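Local coordinates for beta-galactosidase (PDB 4MAD), which probably hydrolyses terminal non-reducing beta-D-galactose residues from beta-D-galactosides, as a retaining glycosidase of glycosyl hydrolase family 35, at residues E247-W252 with Y313-L318; A37-R42 with F284-G289; G290-F295 with Q307-S312; V221-R226 with L243-F248. One frame throughout, in Å; residues are numbered along the deposited sequence.

Contact 1: residues E247-W252 with Y313-L318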
loop_
_atom_site.group_PDB
_atom_site.type_symbol
_atom_site.label_atom_id
_atom_site.label_comp_id
_atom_site.label_asym_id
_atom_site.label_seq_id
_atom_site.Cartn_x
_atom_site.Cartn_y
_atom_site.Cartn_z
ATOM N N GLU A 247 -2.512 14.915 9.173
ATOM C CA GLU A 247 -3.297 13.719 9.046
ATOM C C GLU A 247 -4.312 13.650 10.203
ATOM O O GLU A 247 -3.969 13.426 11.294
ATOM C CB GLU A 247 -2.422 12.460 9.035
ATOM C CG GLU A 247 -1.269 12.489 8.062
ATOM C CD GLU A 247 -0.351 11.277 8.178
ATOM O OE1 GLU A 247 -0.673 10.371 8.951
ATOM O OE2 GLU A 247 0.695 11.305 7.538
ATOM N N PHE A 248 -5.564 13.892 9.906
ATOM C CA PHE A 248 -6.647 13.671 10.847
ATOM C C PHE A 248 -7.183 12.290 10.498
ATOM O O PHE A 248 -7.863 12.118 9.521
ATOM C CB PHE A 248 -7.707 14.763 10.706
ATOM C CG PHE A 248 -9.006 14.503 11.440
ATOM C CD1 PHE A 248 -9.053 13.885 12.655
ATOM C CD2 PHE A 248 -10.203 14.926 10.911
ATOM C CE1 PHE A 248 -10.275 13.701 13.269
ATOM C CE2 PHE A 248 -11.351 14.698 11.530
ATOM C CZ PHE A 248 -11.376 14.108 12.713
ATOM N N TRP A 249 -6.861 11.329 11.348
ATOM C CA TRP A 249 -7.194 9.951 11.116
ATOM C C TRP A 249 -8.659 9.768 11.519
ATOM O O TRP A 249 -8.961 9.364 12.596
ATOM C CB TRP A 249 -6.281 8.987 11.920
ATOM C CG TRP A 249 -4.847 9.206 11.678
ATOM C CD1 TRP A 249 -4.288 9.410 10.511
ATOM C CD2 TRP A 249 -3.796 9.223 12.640
ATOM N NE1 TRP A 249 -2.954 9.579 10.642
ATOM C CE2 TRP A 249 -2.629 9.486 11.961
ATOM C CE3 TRP A 249 -3.745 9.070 14.010
ATOM C CZ2 TRP A 249 -1.421 9.587 12.594
ATOM C CZ3 TRP A 249 -2.553 9.187 14.628
ATOM C CH2 TRP A 249 -1.413 9.429 13.927
ATOM N N HIS A 250 -9.548 10.104 10.623
ATOM C CA HIS A 250 -10.970 10.071 10.935
ATOM C C HIS A 250 -11.563 8.692 10.739
ATOM O O HIS A 250 -12.683 8.444 11.019
ATOM C CB HIS A 250 -11.743 11.078 10.101
ATOM C CG HIS A 250 -11.911 10.669 8.694
ATOM N ND1 HIS A 250 -10.887 10.703 7.782
ATOM C CD2 HIS A 250 -12.966 10.160 8.045
ATOM C CE1 HIS A 250 -11.314 10.258 6.626
ATOM N NE2 HIS A 250 -12.571 9.926 6.756
ATOM N N GLY A 251 -10.735 7.815 10.237
ATOM C CA GLY A 251 -11.045 6.446 9.991
ATOM C C GLY A 251 -9.832 5.638 10.421
ATOM O O GLY A 251 -9.096 6.106 11.203
ATOM N N TRP A 252 -9.686 4.421 9.914
ATOM C CA TRP A 252 -8.537 3.582 10.193
ATOM C C TRP A 252 -8.483 2.433 9.185
ATOM O O TRP A 252 -9.357 2.279 8.401
ATOM C CB TRP A 252 -8.529 3.036 11.613
ATOM C CG TRP A 252 -7.197 2.717 12.182
ATOM C CD1 TRP A 252 -6.728 1.517 12.518
ATOM C CD2 TRP A 252 -6.180 3.650 12.531
ATOM N NE1 TRP A 252 -5.471 1.617 13.037
ATOM C CE2 TRP A 252 -5.122 2.928 13.081
ATOM C CE3 TRP A 252 -6.067 5.025 12.432
ATOM C CZ2 TRP A 252 -3.975 3.538 13.508
ATOM C CZ3 TRP A 252 -4.961 5.612 12.857
ATOM C CH2 TRP A 252 -3.922 4.889 13.401
ATOM N N TYR A 313 -8.453 -0.419 0.937
ATOM C CA TYR A 313 -8.071 0.766 1.689
ATOM C C TYR A 313 -9.226 1.735 1.863
ATOM O O TYR A 313 -9.023 2.882 1.873
ATOM C CB TYR A 313 -6.866 1.444 1.110
ATOM C CG TYR A 313 -5.989 2.203 2.064
ATOM C CD1 TYR A 313 -5.430 1.621 3.183
ATOM C CD2 TYR A 313 -5.665 3.494 1.810
ATOM C CE1 TYR A 313 -4.632 2.333 4.014
ATOM C CE2 TYR A 313 -4.865 4.185 2.635
ATOM C CZ TYR A 313 -4.333 3.619 3.742
ATOM O OH TYR A 313 -3.487 4.361 4.500
ATOM N N ASP A 314 -10.409 1.201 2.059
ATOM C CA ASP A 314 -11.612 1.981 2.143
ATOM C C ASP A 314 -11.414 2.962 3.255
ATOM O O ASP A 314 -11.649 4.061 3.057
ATOM C CB ASP A 314 -12.772 1.044 2.484
ATOM C CG ASP A 314 -14.119 1.756 2.727
ATOM O OD1 ASP A 314 -14.968 1.649 1.870
ATOM O OD2 ASP A 314 -14.307 2.303 3.795
ATOM N N TYR A 315 -10.958 2.527 4.415
ATOM C CA TYR A 315 -10.472 3.361 5.523
ATOM C C TYR A 315 -11.634 3.997 6.298
ATOM O O TYR A 315 -11.444 4.859 7.068
ATOM C CB TYR A 315 -9.557 4.480 5.006
ATOM C CG TYR A 315 -8.477 4.881 5.965
ATOM C CD1 TYR A 315 -7.227 4.362 5.881
ATOM C CD2 TYR A 315 -8.718 5.768 6.952
ATOM C CE1 TYR A 315 -6.252 4.709 6.746
ATOM C CE2 TYR A 315 -7.764 6.129 7.814
ATOM C CZ TYR A 315 -6.537 5.605 7.711
ATOM O OH TYR A 315 -5.608 5.993 8.596
ATOM N N ASP A 316 -12.846 3.577 6.018
ATOM C CA ASP A 316 -13.982 4.293 6.525
ATOM C C ASP A 316 -13.869 5.746 6.066
ATOM O O ASP A 316 -14.182 6.642 6.751
ATOM C CB ASP A 316 -14.105 4.229 8.022
ATOM C CG ASP A 316 -15.508 4.522 8.483
ATOM O OD1 ASP A 316 -16.409 4.325 7.715
ATOM O OD2 ASP A 316 -15.655 4.894 9.627
ATOM N N GLY A 317 -13.393 5.907 4.860
ATOM C CA GLY A 317 -13.157 7.205 4.287
ATOM C C GLY A 317 -14.455 7.934 3.963
ATOM O O GLY A 317 -15.489 7.380 4.049
ATOM N N LEU A 318 -14.324 9.202 3.607
ATOM C CA LEU A 318 -15.439 10.025 3.227
ATOM C C LEU A 318 -16.095 9.472 1.967
ATOM O O LEU A 318 -17.266 9.549 1.857
ATOM C CB LEU A 318 -15.031 11.459 3.042
ATOM C CG LEU A 318 -14.433 12.118 4.258
ATOM C CD1 LEU A 318 -14.040 13.508 3.972
ATOM C CD2 LEU A 318 -15.248 12.023 5.448
#
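The phenol ring of Tyr315 packs flat against main chain: the carbonyl carbon of Trp252 lies over the ring centre, 3.8 Å above its plane, while Trp252 N comes to 3.3 Å from Tyr315 CE2. The backbones exchange two CA-H...O contacts, Gly251 CA to Tyr315 O and Tyr315 CA to Trp252 O, each 3.3 Å. A hydrogen bond from Trp252 N to Tyr315 O is weak, bent to 134°. Any CB on Gly251 would run into Tyr315 O, so the close approach probably requires glycine. The 247-252 segment is the C-terminal end of the seventh strand of the (beta/alpha)8 barrel and its exit loop; it carries Glu247, the predicted nucleophile, and Trp252, which lines a pocket holding 2-(2-methoxyethoxy)ethanol. Tyr315 OH reaches both indoles, 4.1 Å from Trp249 CD1 and 4.0 Å from Trp252 CE3. With CG beside the backbone N (chi1 -55°), Trp249 swings its NE1 back to Glu247, donating within the ring plane to the anti lone pair of OE1 at 2.9 Å. Farther along, Leu318 CD2 packs obliquely against the imidazole of His250. Asp314 OD2 accepts from Asp316 N in an Asx turn, and Asp316 OD2 is held by Arg263 N and Lys328.

Contact 2: residues A37-R42 with F284-G289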
loop_
_atom_site.group_PDB
_atom_site.type_symbol
_atom_site.label_atom_id
_atom_site.label_comp_id
_atom_site.label_asym_id
_atom_site.label_seq_id
_atom_site.Cartn_x
_atom_site.Cartn_y
_atom_site.Cartn_z
ATOM N N ALA A 37 -6.890 13.822 1.848
ATOM C CA ALA A 37 -5.932 12.866 1.301
ATOM C C ALA A 37 -6.545 11.895 0.287
ATOM O O ALA A 37 -7.525 11.263 0.549
ATOM C CB ALA A 37 -5.280 12.112 2.382
ATOM N N MET A 38 -5.936 11.867 -0.882
ATOM C CA MET A 38 -6.220 10.890 -1.881
ATOM C C MET A 38 -4.923 10.501 -2.592
ATOM O O MET A 38 -4.206 11.327 -3.010
ATOM C CB MET A 38 -7.212 11.417 -2.900
ATOM C CG MET A 38 -7.454 10.497 -4.011
ATOM S SD MET A 38 -8.567 11.139 -5.299
ATOM C CE MET A 38 -8.407 9.833 -6.484
ATOM N N HIS A 39 -4.677 9.225 -2.710
ATOM C CA HIS A 39 -3.444 8.757 -3.320
ATOM C C HIS A 39 -3.654 8.314 -4.757
ATOM O O HIS A 39 -4.438 7.458 -5.012
ATOM C CB HIS A 39 -2.956 7.562 -2.547
ATOM C CG HIS A 39 -2.654 7.839 -1.122
ATOM N ND1 HIS A 39 -2.495 9.106 -0.627
ATOM C CD2 HIS A 39 -2.526 7.005 -0.067
ATOM C CE1 HIS A 39 -2.256 9.038 0.664
ATOM N NE2 HIS A 39 -2.299 7.777 1.028
ATOM N N TYR A 40 -2.926 8.885 -5.685
ATOM C CA TYR A 40 -3.182 8.567 -7.070
ATOM C C TYR A 40 -3.053 7.058 -7.285
ATOM O O TYR A 40 -3.693 6.509 -8.109
ATOM C CB TYR A 40 -2.274 9.344 -8.034
ATOM C CG TYR A 40 -0.836 9.211 -7.728
ATOM C CD1 TYR A 40 -0.049 8.357 -8.426
ATOM C CD2 TYR A 40 -0.278 9.938 -6.758
ATOM C CE1 TYR A 40 1.275 8.191 -8.108
ATOM C CE2 TYR A 40 1.059 9.804 -6.442
ATOM C CZ TYR A 40 1.840 8.901 -7.109
ATOM O OH TYR A 40 3.140 8.748 -6.809
ATOM N N PHE A 41 -2.187 6.440 -6.507
ATOM C CA PHE A 41 -1.758 5.066 -6.754
ATOM C C PHE A 41 -2.741 4.071 -6.231
ATOM O O PHE A 41 -2.553 2.905 -6.370
ATOM C CB PHE A 41 -0.369 4.799 -6.248
ATOM C CG PHE A 41 -0.074 5.325 -4.866
ATOM C CD1 PHE A 41 -0.284 4.539 -3.770
ATOM C CD2 PHE A 41 0.422 6.590 -4.666
ATOM C CE1 PHE A 41 0.051 4.979 -2.565
ATOM C CE2 PHE A 41 0.715 7.017 -3.446
ATOM C CZ PHE A 41 0.521 6.213 -2.400
ATOM N N ARG A 42 -3.795 4.589 -5.647
ATOM C CA ARG A 42 -4.814 3.761 -5.049
ATOM C C ARG A 42 -6.196 3.766 -5.749
ATOM O O ARG A 42 -7.073 3.142 -5.300
ATOM C CB ARG A 42 -4.927 4.073 -3.579
ATOM C CG ARG A 42 -3.831 3.436 -2.779
ATOM C CD ARG A 42 -3.807 3.838 -1.328
ATOM N NE ARG A 42 -3.213 2.846 -0.468
ATOM C CZ ARG A 42 -2.359 3.080 0.519
ATOM N NH1 ARG A 42 -2.011 4.302 0.808
ATOM N NH2 ARG A 42 -1.914 2.074 1.244
ATOM N N PHE A 284 -7.740 15.552 5.907
ATOM C CA PHE A 284 -8.429 14.356 6.259
ATOM C C PHE A 284 -7.633 13.133 5.713
ATOM O O PHE A 284 -7.376 13.073 4.555
ATOM C CB PHE A 284 -9.846 14.369 5.690
ATOM C CG PHE A 284 -10.863 14.949 6.593
ATOM C CD1 PHE A 284 -11.799 14.175 7.137
ATOM C CD2 PHE A 284 -10.878 16.270 6.875
ATOM C CE1 PHE A 284 -12.710 14.705 7.984
ATOM C CE2 PHE A 284 -11.804 16.783 7.696
ATOM C CZ PHE A 284 -12.711 16.004 8.243
ATOM N N TYR A 285 -7.300 12.193 6.590
ATOM C CA TYR A 285 -6.682 10.958 6.209
ATOM C C TYR A 285 -7.572 9.755 6.566
ATOM O O TYR A 285 -7.719 9.465 7.705
ATOM C CB TYR A 285 -5.354 10.843 6.915
ATOM C CG TYR A 285 -4.454 9.816 6.285
ATOM C CD1 TYR A 285 -3.413 10.175 5.467
ATOM C CD2 TYR A 285 -4.704 8.481 6.447
ATOM C CE1 TYR A 285 -2.620 9.226 4.880
ATOM C CE2 TYR A 285 -3.941 7.546 5.840
ATOM C CZ TYR A 285 -2.889 7.910 5.075
ATOM O OH TYR A 285 -2.148 6.948 4.494
ATOM N N MET A 286 -8.147 9.055 5.590
ATOM C CA MET A 286 -8.108 9.359 4.169
ATOM C C MET A 286 -9.450 9.959 3.725
ATOM O O MET A 286 -10.458 9.584 4.221
ATOM C CB MET A 286 -7.915 8.093 3.376
ATOM C CG MET A 286 -6.637 7.418 3.536
ATOM S SD MET A 286 -5.271 8.215 2.872
ATOM C CE MET A 286 -5.685 8.179 1.184
ATOM N N ALA A 287 -9.435 10.926 2.835
ATOM C CA ALA A 287 -10.685 11.394 2.297
ATOM C C ALA A 287 -11.304 10.406 1.350
ATOM O O ALA A 287 -12.401 10.080 1.459
ATOM C CB ALA A 287 -10.535 12.707 1.600
ATOM N N HIS A 288 -10.516 10.000 0.382
ATOM C CA HIS A 288 -10.729 8.818 -0.398
ATOM C C HIS A 288 -9.525 7.862 -0.280
ATOM O O HIS A 288 -8.455 8.215 -0.573
ATOM C CB HIS A 288 -10.937 9.191 -1.850
ATOM C CG HIS A 288 -11.125 8.010 -2.739
ATOM N ND1 HIS A 288 -12.196 7.168 -2.614
ATOM C CD2 HIS A 288 -10.337 7.480 -3.698
ATOM C CE1 HIS A 288 -12.072 6.194 -3.484
ATOM N NE2 HIS A 288 -10.980 6.389 -4.182
ATOM N N GLY A 289 -9.782 6.659 0.203
ATOM C CA GLY A 289 -8.771 5.654 0.374
ATOM C C GLY A 289 -8.452 4.683 -0.741
ATOM O O GLY A 289 -7.360 4.458 -1.097
HETATM O O HOH W 1 -6.492 7.065 -1.852
#
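Phe284 O accepts from Ala37 N at 2.9 Å, a nearly straight bond that joins the ends of the eighth and first strands. Tyr285 then turns the corner: its CD1 packs obliquely against Ala37 CB, and its OH, hydrogen-bonded to Tyr313 OH, lies at the edge of the His39 ring. A cis peptide bond leads into Met286, whose chain folds back at both chi2 (-69°) and chi3 (-64°). This bend brings CE over the face of the His39 imidazole, 3.5 Å from its centroid and 11° off the normal, in a CH-pi contact, while Met286 SD covers the centre of the Tyr285 ring. Here the (beta/alpha)8 barrel closes on itself, and a non-proline cis peptide at the end of the eighth strand is familiar in clan GH-A glycosidases. Next, the N-H groups of Ala287 and His288 converge on one acceptor, Ala37 O, at 3.0 Å for Ala287 N and 3.3 Å for His288 N. The His288 ring runs alongside extended Met38, with CD2 4.1 Å from Met38 CE, and its NE2 bonds to Thr43. A water bridges the two segments, accepting from His39 N and donating to His288 O and Gly289 O. Gly289 O also touches Arg42 CB at 3.5 Å; the guanidinium continues to Asn292 and to the ring of Tyr313.

Contact 3: residues G290-F295 with Q307-S312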
loop_
_atom_site.group_PDB
_atom_site.type_symbol
_atom_site.label_atom_id
_atom_site.label_comp_id
_atom_site.label_asym_id
_atom_site.label_seq_id
_atom_site.Cartn_x
_atom_site.Cartn_y
_atom_site.Cartn_z
ATOM N N GLY A 290 -9.510 4.148 -1.312
ATOM C CA GLY A 290 -9.372 3.281 -2.454
ATOM C C GLY A 290 -8.828 1.924 -2.122
ATOM O O GLY A 290 -9.271 1.391 -1.176
ATOM N N THR A 291 -7.886 1.412 -2.924
ATOM C CA THR A 291 -7.460 0.040 -2.890
ATOM C C THR A 291 -5.947 -0.169 -2.976
ATOM O O THR A 291 -5.327 0.501 -3.727
ATOM C CB THR A 291 -8.141 -0.757 -4.043
ATOM O OG1 THR A 291 -9.507 -0.327 -4.186
ATOM C CG2 THR A 291 -8.012 -2.231 -3.783
ATOM N N ASN A 292 -5.433 -1.140 -2.211
ATOM C CA ASN A 292 -4.105 -1.703 -2.394
ATOM C C ASN A 292 -4.182 -2.821 -3.447
ATOM O O ASN A 292 -4.379 -3.929 -3.154
ATOM C CB ASN A 292 -3.529 -2.245 -1.083
ATOM C CG ASN A 292 -3.574 -1.223 0.032
ATOM O OD1 ASN A 292 -3.234 -0.109 -0.163
ATOM N ND2 ASN A 292 -3.923 -1.662 1.205
ATOM N N PHE A 293 -4.041 -2.431 -4.697
ATOM C CA PHE A 293 -4.121 -3.375 -5.772
ATOM C C PHE A 293 -2.838 -4.262 -5.730
ATOM O O PHE A 293 -1.905 -3.942 -5.089
ATOM C CB PHE A 293 -4.275 -2.684 -7.156
ATOM C CG PHE A 293 -5.600 -1.974 -7.382
ATOM C CD1 PHE A 293 -6.781 -2.651 -7.461
ATOM C CD2 PHE A 293 -5.638 -0.626 -7.575
ATOM C CE1 PHE A 293 -7.923 -1.994 -7.664
ATOM C CE2 PHE A 293 -6.793 -0.009 -7.777
ATOM C CZ PHE A 293 -7.922 -0.695 -7.813
ATOM N N GLY A 294 -2.885 -5.372 -6.451
ATOM C CA GLY A 294 -1.742 -6.224 -6.596
ATOM C C GLY A 294 -1.171 -6.657 -5.268
ATOM O O GLY A 294 -1.855 -7.069 -4.404
ATOM N N PHE A 295 0.135 -6.517 -5.174
ATOM C CA PHE A 295 0.893 -6.884 -4.016
ATOM C C PHE A 295 1.306 -5.621 -3.226
ATOM O O PHE A 295 2.239 -5.664 -2.511
ATOM C CB PHE A 295 2.109 -7.698 -4.490
ATOM C CG PHE A 295 1.773 -9.065 -5.012
ATOM C CD1 PHE A 295 1.181 -9.992 -4.217
ATOM C CD2 PHE A 295 2.079 -9.439 -6.285
ATOM C CE1 PHE A 295 0.908 -11.187 -4.666
ATOM C CE2 PHE A 295 1.835 -10.654 -6.707
ATOM C CZ PHE A 295 1.250 -11.519 -5.918
ATOM N N GLN A 307 1.868 -8.105 10.979
ATOM C CA GLN A 307 0.454 -7.871 10.704
ATOM C C GLN A 307 0.247 -7.244 9.319
ATOM O O GLN A 307 0.543 -6.135 9.111
ATOM C CB GLN A 307 -0.138 -6.951 11.762
ATOM C CG GLN A 307 0.218 -7.246 13.162
ATOM C CD GLN A 307 -0.055 -6.075 14.125
ATOM O OE1 GLN A 307 0.494 -5.032 14.014
ATOM N NE2 GLN A 307 -0.904 -6.307 15.065
ATOM N N PRO A 308 -0.243 -8.021 8.404
ATOM C CA PRO A 308 -0.331 -7.584 7.031
ATOM C C PRO A 308 -1.610 -6.786 6.849
ATOM O O PRO A 308 -2.622 -7.178 7.342
ATOM C CB PRO A 308 -0.357 -8.895 6.258
ATOM C CG PRO A 308 -0.845 -9.843 7.200
ATOM C CD PRO A 308 -0.364 -9.463 8.508
ATOM N N THR A 309 -1.515 -5.664 6.176
ATOM C CA THR A 309 -2.653 -4.840 5.881
ATOM C C THR A 309 -3.441 -5.457 4.723
ATOM O O THR A 309 -2.863 -6.065 3.895
ATOM C CB THR A 309 -2.189 -3.418 5.549
ATOM O OG1 THR A 309 -1.664 -2.800 6.720
ATOM C CG2 THR A 309 -3.333 -2.583 4.994
ATOM N N ILE A 310 -4.750 -5.298 4.730
ATOM C CA ILE A 310 -5.609 -5.928 3.768
ATOM C C ILE A 310 -5.595 -5.225 2.405
ATOM O O ILE A 310 -5.047 -4.207 2.249
ATOM C CB ILE A 310 -7.086 -6.016 4.241
ATOM C CG1 ILE A 310 -7.705 -4.650 4.408
ATOM C CG2 ILE A 310 -7.204 -6.799 5.559
ATOM C CD1 ILE A 310 -9.181 -4.734 4.723
ATOM N N THR A 311 -6.241 -5.834 1.434
ATOM C CA THR A 311 -6.333 -5.246 0.117
ATOM C C THR A 311 -7.114 -3.912 0.036
ATOM O O THR A 311 -6.639 -2.974 -0.496
ATOM C CB THR A 311 -7.001 -6.228 -0.866
ATOM O OG1 THR A 311 -6.255 -7.399 -0.906
ATOM C CG2 THR A 311 -7.086 -5.587 -2.251
ATOM N N SER A 312 -8.312 -3.891 0.572
ATOM C CA SER A 312 -9.110 -2.708 0.604
ATOM C C SER A 312 -8.433 -1.637 1.433
ATOM O O SER A 312 -7.957 -1.900 2.477
ATOM C CB SER A 312 -10.485 -2.948 1.249
ATOM O OG SER A 312 -11.210 -1.771 1.467
#
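Thr311 lays its CG2 methyl against Asn292 O, at 3.3 Å, and against the CG2 of Thr291, at 3.8 Å, the two threonine side chains meeting at a slant. The contact joins the loop that follows the eighth barrel strand to the chain emerging from the small hairpin of strands 299-301 and 306-308, so that the excursion closes on itself through a single backbone bridge between Thr291 and Ser312. Asn292 makes both hydrogen bonds between the two segments. Its backbone N donates to Thr311 O at 2.8 Å, and its side chain adds a bond from ND2 to Ile310 O at 3.0 Å, nearly along the C=O axis and only 5° out of the amide plane. With CG anti to the carbonyl carbon and beside the backbone N (chi1 -52°), the side chain passes Thr311 O, and ND2 reaches Ile310 O. The other end of the amide is used too: OD1 accepts from Arg42 NH2, so the flat group is bonded at both its oxygen and its nitrogen. Replacing Asn292 with a leucine would probably leave Ile310 O and Arg42 NH2 without these mates and loosen the hold of the loop on the returning chain. Around the bridge, Thr291 OG1 and Ser312 OG share the carboxylate of Glu321, one on each oxygen. Thr311 OG1 bonds to Arg549 O and its side chain touches Leu559, joining the barrel loop to the C-terminal all-beta region. Thr309 CG2 packs against Asn292 ND2 at 3.9 Å.

Contact 4: residues V221-R226 with L243-F248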
loop_
_atom_site.group_PDB
_atom_site.type_symbol
_atom_site.label_atom_id
_atom_site.label_comp_id
_atom_site.label_asym_id
_atom_site.label_seq_id
_atom_site.Cartn_x
_atom_site.Cartn_y
_atom_site.Cartn_z
ATOM N N VAL A 221 1.127 18.474 13.079
ATOM C CA VAL A 221 0.910 17.211 13.752
ATOM C C VAL A 221 -0.236 16.386 13.173
ATOM O O VAL A 221 -1.107 16.931 12.527
ATOM C CB VAL A 221 0.638 17.431 15.251
ATOM C CG1 VAL A 221 1.857 18.036 15.930
ATOM C CG2 VAL A 221 -0.583 18.316 15.447
ATOM N N ASN A 222 -0.111 15.104 13.546
ATOM C CA ASN A 222 -1.018 14.106 13.098
ATOM C C ASN A 222 -1.725 13.440 14.256
ATOM O O ASN A 222 -1.114 13.103 15.199
ATOM C CB ASN A 222 -0.221 13.063 12.331
ATOM C CG ASN A 222 0.494 13.637 11.154
ATOM O OD1 ASN A 222 0.103 14.635 10.636
ATOM N ND2 ASN A 222 1.498 12.936 10.683
ATOM N N PHE A 223 -3.017 13.251 14.154
ATOM C CA PHE A 223 -3.736 12.669 15.225
ATOM C C PHE A 223 -5.158 12.230 14.877
ATOM O O PHE A 223 -5.694 12.584 13.896
ATOM C CB PHE A 223 -3.739 13.589 16.424
ATOM C CG PHE A 223 -4.404 14.918 16.189
ATOM C CD1 PHE A 223 -5.761 15.035 16.195
ATOM C CD2 PHE A 223 -3.676 16.061 16.023
ATOM C CE1 PHE A 223 -6.348 16.243 16.014
ATOM C CE2 PHE A 223 -4.271 17.271 15.816
ATOM C CZ PHE A 223 -5.585 17.370 15.828
ATOM N N GLY A 224 -5.704 11.404 15.740
ATOM C CA GLY A 224 -7.051 10.969 15.586
ATOM C C GLY A 224 -8.075 11.579 16.530
ATOM O O GLY A 224 -9.250 11.593 16.262
ATOM N N SER A 225 -7.602 12.068 17.654
ATOM C CA SER A 225 -8.453 12.697 18.634
ATOM C C SER A 225 -7.701 13.691 19.534
ATOM O O SER A 225 -6.496 13.757 19.478
ATOM C CB SER A 225 -9.192 11.656 19.446
ATOM O OG SER A 225 -8.354 11.109 20.397
ATOM N N ARG A 226 -8.415 14.418 20.387
ATOM C CA ARG A 226 -7.782 15.347 21.327
ATOM C C ARG A 226 -6.913 16.444 20.734
ATOM O O ARG A 226 -5.779 16.578 21.027
ATOM C CB ARG A 226 -7.061 14.587 22.444
ATOM C CG ARG A 226 -7.906 13.507 23.009
ATOM C CD ARG A 226 -7.693 13.123 24.397
ATOM N NE ARG A 226 -7.034 14.120 25.213
ATOM C CZ ARG A 226 -6.424 13.831 26.365
ATOM N NH1 ARG A 226 -6.432 12.585 26.846
ATOM N NH2 ARG A 226 -5.814 14.788 27.027
ATOM N N LEU A 243 -1.836 26.536 13.114
ATOM C CA LEU A 243 -1.981 25.158 13.545
ATOM C C LEU A 243 -2.551 24.283 12.442
ATOM O O LEU A 243 -3.566 24.588 11.949
ATOM C CB LEU A 243 -2.921 25.102 14.720
ATOM C CG LEU A 243 -2.644 25.950 15.948
ATOM C CD1 LEU A 243 -3.782 25.884 16.955
ATOM C CD2 LEU A 243 -1.360 25.490 16.570
ATOM N N MET A 244 -1.878 23.209 12.064
ATOM C CA MET A 244 -2.427 22.292 11.088
ATOM C C MET A 244 -2.336 20.812 11.492
ATOM O O MET A 244 -1.331 20.366 11.866
ATOM C CB MET A 244 -1.787 22.456 9.730
ATOM C CG MET A 244 -2.502 21.671 8.700
ATOM S SD MET A 244 -2.084 22.237 7.094
ATOM C CE MET A 244 -3.185 21.364 6.121
ATOM N N CYS A 245 -3.419 20.085 11.350
ATOM C CA CYS A 245 -3.410 18.652 11.498
ATOM C C CYS A 245 -3.193 18.061 10.130
ATOM O O CYS A 245 -4.054 18.044 9.353
ATOM C CB CYS A 245 -4.745 18.185 12.018
ATOM S SG CYS A 245 -4.870 16.410 12.157
ATOM N N MET A 246 -1.986 17.656 9.835
ATOM C CA MET A 246 -1.669 17.114 8.534
ATOM C C MET A 246 -2.242 15.733 8.168
ATOM O O MET A 246 -2.406 15.454 7.038
ATOM C CB MET A 246 -0.186 17.227 8.285
ATOM C CG MET A 246 0.206 16.858 6.976
ATOM S SD MET A 246 -0.373 17.817 5.596
ATOM C CE MET A 246 -0.146 19.436 6.155
ATOM N N GLU A 247 -2.512 14.915 9.173
ATOM C CA GLU A 247 -3.297 13.719 9.046
ATOM C C GLU A 247 -4.312 13.650 10.203
ATOM O O GLU A 247 -3.969 13.426 11.294
ATOM C CB GLU A 247 -2.422 12.460 9.035
ATOM C CG GLU A 247 -1.269 12.489 8.062
ATOM C CD GLU A 247 -0.351 11.277 8.178
ATOM O OE1 GLU A 247 -0.673 10.371 8.951
ATOM O OE2 GLU A 247 0.695 11.305 7.538
ATOM N N PHE A 248 -5.564 13.892 9.906
ATOM C CA PHE A 248 -6.647 13.671 10.847
ATOM C C PHE A 248 -7.183 12.290 10.498
ATOM O O PHE A 248 -7.863 12.118 9.521
ATOM C CB PHE A 248 -7.707 14.763 10.706
ATOM C CG PHE A 248 -9.006 14.503 11.440
ATOM C CD1 PHE A 248 -9.053 13.885 12.655
ATOM C CD2 PHE A 248 -10.203 14.926 10.911
ATOM C CE1 PHE A 248 -10.275 13.701 13.269
ATOM C CE2 PHE A 248 -11.351 14.698 11.530
ATOM C CZ PHE A 248 -11.376 14.108 12.713
#
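Strands 218-223 and 244-249 run parallel, but the second spends one residue more: Val221 pairs with Cys245 and Phe223 with Phe248, so the chain bulges around Met246. Met246 N donates to Val221 O at 2.9 Å, from above the carbonyl plane, and Phe223 N to Glu247 O at 3.0 Å. On one face of the sheet, Cys245 SG sits over the centre of the Phe223 ring, 3.9 Å from its centroid and 13° off the normal. Phe248 presents its ring edge to Phe223 O and Gly224 O. On the other face, the Asn222 amide stacks on the Glu247 carboxylate, planes 13° apart, with Asn222 ND2 3.5 Å from Glu247 CD. Asn222 OD1 also accepts a weak bond from Glu247 N, while its ND2 donates to Glu171, the predicted proton donor. The Glu247 chain, extended beyond CG, carries OE2 to a salt bridge with Arg104. With an alanine here the carboxylate is gone, which is likely to leave Arg104 without this salt-bridge partner and the Asn222 amide without the group it stacks on. The two strands and helix 227-237 form a beta-alpha-beta unit of the (beta/alpha)8 barrel, with the predicted nucleophile at the C-terminal end of the seventh strand, as in clan GH-A.

From the N terminus, the first strand leaves through 37-42, and contact 2 closes the longest loop only at 284-289, where the eighth strand completes the barrel. Contact 4 falls wholly within that span and links neighbouring strands six and seven. The 247-252 segment, which shares Glu247 and Phe248 with contact 4, opens contact 1; that loop ends at 313-318, beyond the closure of contact 2, so the two cross. Contact 3 follows contact 2 directly and lies within the span of contact 1, closing a short excursion. Between contacts, Tyr285 N bonds to Phe248 O, Arg42 O accepts from Thr291 N, and Tyr313 N bonds to Gly290 O, joining barrel rim and loops.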